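Local coordinates for NegoA.19184.a (Neisseria gonorrhoeae, PDB 5UEB), which is of unknown function but belongs to the DUF4265 family, joining a five-stranded antiparallel sheet to a ferredoxin-like alpha/beta unit, at residues K90-A95 / K125-R130. Sequence-based numbering, arbitrary orientation.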
loop_
_atom_site.group_PDB
_atom_site.type_symbol
_atom_site.label_atom_id
_atom_site.label_comp_id
_atom_site.label_asym_id
_atom_site.label_seq_id
_atom_site.Cartn_x
_atom_site.Cartn_y
_atom_site.Cartn_z
ATOM N N LYS B 90 17.500 27.462 -12.706
ATOM C CA LYS B 90 18.567 27.580 -11.714
ATOM C C LYS B 90 18.010 27.838 -10.317
ATOM O O LYS B 90 18.517 27.288 -9.330
ATOM C CB LYS B 90 19.547 28.684 -12.121
ATOM N N ASP B 91 16.968 28.668 -10.210
ATOM C CA ASP B 91 16.428 28.972 -8.886
ATOM C C ASP B 91 15.733 27.767 -8.260
ATOM O O ASP B 91 15.721 27.629 -7.028
ATOM C CB ASP B 91 15.544 30.225 -8.905
ATOM C CG ASP B 91 14.287 30.071 -9.746
ATOM O OD1 ASP B 91 14.204 29.142 -10.570
ATOM O OD2 ASP B 91 13.378 30.915 -9.587
ATOM N N LEU B 92 15.171 26.882 -9.080
ATOM C CA LEU B 92 14.613 25.649 -8.541
ATOM C C LEU B 92 15.708 24.723 -8.020
ATOM O O LEU B 92 15.571 24.140 -6.938
ATOM C CB LEU B 92 13.772 24.950 -9.607
ATOM C CG LEU B 92 13.295 23.547 -9.228
ATOM C CD1 LEU B 92 12.403 23.605 -8.007
ATOM C CD2 LEU B 92 12.574 22.889 -10.396
ATOM N N LEU B 93 16.793 24.556 -8.780
ATOM C CA LEU B 93 17.890 23.721 -8.305
ATOM C C LEU B 93 18.477 24.272 -7.014
ATOM O O LEU B 93 18.817 23.510 -6.101
ATOM C CB LEU B 93 18.971 23.608 -9.379
ATOM C CG LEU B 93 18.535 22.905 -10.668
ATOM C CD1 LEU B 93 19.653 22.925 -11.700
ATOM C CD2 LEU B 93 18.082 21.476 -10.390
ATOM N N ALA B 94 18.584 25.599 -6.911
ATOM C CA ALA B 94 19.109 26.207 -5.697
ATOM C C ALA B 94 18.184 25.961 -4.511
ATOM O O ALA B 94 18.652 25.682 -3.398
ATOM C CB ALA B 94 19.319 27.702 -5.922
ATOM N N ALA B 95 16.869 26.059 -4.728
ATOM C CA ALA B 95 15.918 25.810 -3.651
ATOM C C ALA B 95 15.966 24.359 -3.196
ATOM O O ALA B 95 15.920 24.078 -1.991
ATOM C CB ALA B 95 14.507 26.178 -4.100
ATOM N N LYS B 125 6.960 23.926 -2.682
ATOM C CA LYS B 125 5.848 23.675 -3.598
ATOM C C LYS B 125 5.467 24.920 -4.384
ATOM O O LYS B 125 5.012 24.809 -5.530
ATOM C CB LYS B 125 4.619 23.155 -2.852
ATOM C CG LYS B 125 4.708 21.711 -2.459
ATOM C CD LYS B 125 3.378 21.180 -1.927
ATOM C CE LYS B 125 2.345 20.946 -3.016
ATOM N NZ LYS B 125 1.283 19.998 -2.556
ATOM N N GLY B 126 5.624 26.106 -3.786
ATOM C CA GLY B 126 5.298 27.331 -4.493
ATOM C C GLY B 126 6.130 27.516 -5.746
ATOM O O GLY B 126 5.618 27.940 -6.787
ATOM N N ILE B 127 7.427 27.199 -5.665
ATOM C CA ILE B 127 8.293 27.329 -6.835
ATOM C C ILE B 127 7.892 26.327 -7.902
ATOM O O ILE B 127 7.782 26.668 -9.087
ATOM C CB ILE B 127 9.772 27.164 -6.449
ATOM C CG1 ILE B 127 10.168 28.187 -5.385
ATOM C CG2 ILE B 127 10.635 27.291 -7.696
ATOM C CD1 ILE B 127 11.602 28.035 -4.917
ATOM N N LEU B 128 7.670 25.074 -7.494
ATOM C CA LEU B 128 7.206 24.063 -8.437
ATOM C C LEU B 128 5.901 24.491 -9.093
ATOM O O LEU B 128 5.731 24.344 -10.309
ATOM C CB LEU B 128 7.004 22.729 -7.721
ATOM C CG LEU B 128 8.263 22.050 -7.198
ATOM C CD1 LEU B 128 7.900 20.884 -6.285
ATOM C CD2 LEU B 128 9.113 21.578 -8.368
ATOM N N ASN B 129 4.965 25.018 -8.302
ATOM C CA ASN B 129 3.669 25.413 -8.854
ATOM C C ASN B 129 3.798 26.539 -9.876
ATOM O O ASN B 129 3.124 26.517 -10.914
ATOM C CB ASN B 129 2.709 25.811 -7.734
ATOM C CG ASN B 129 2.157 24.615 -6.983
ATOM O OD1 ASN B 129 2.136 23.498 -7.502
ATOM N ND2 ASN B 129 1.688 24.849 -5.758
ATOM N N ARG B 130 4.645 27.539 -9.609
ATOM C CA ARG B 130 4.815 28.634 -10.562
ATOM C C ARG B 130 5.357 28.128 -11.893
ATOM O O ARG B 130 4.934 28.584 -12.964
ATOM C CB ARG B 130 5.739 29.711 -9.991
ATOM C CG ARG B 130 5.032 30.821 -9.236
ATOM C CD ARG B 130 5.960 32.013 -9.016
ATOM N NE ARG B 130 6.209 32.778 -10.239
ATOM C CZ ARG B 130 5.545 33.879 -10.582
ATOM N NH1 ARG B 130 4.584 34.349 -9.796
ATOM N NH2 ARG B 130 5.840 34.512 -11.711
#
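Ile127 reaches from helix 122-133 toward helix 90-98, and its two branches meet different residues there. Its CB leaves the backbone in the direction of the facing helix and divides at once. On one branch, Ile127 CG2 sits 4.1 Å from Leu92 CD1. The other runs through CG1, set anti to the carbonyl carbon (chi1 -57°), and continues extended at chi2 177°, which brings Ile127 CD1 to 3.5 Å from Ala95 CB, the closest approach between the segments. Ile127 thus spans nearly one turn of the opposing helix. Leu92 CD1 is shared: it also meets Leu128 CD2 at 3.9 Å, the two leucine side chains crossing at roughly a right angle. The segments run nearly antiparallel (158°), their axes approaching to 10.4 Å, as the helix pair of a ferredoxin-like beta-alpha-beta-beta-alpha-beta unit. Both leucines are buried in the layer between helices and sheet, where they touch strand 137-143, Leu92 on Leu137 and Leu128 on Tyr139. Outside this apolar patch, Asp91 OD1 hydrogen-bonds Tyr131 OH, adding a polar link between the helices. Between the segments themselves the contact is made by methyl groups, hence dispersive and hydrophobic, small (192 Å² buried) and without directional bonds.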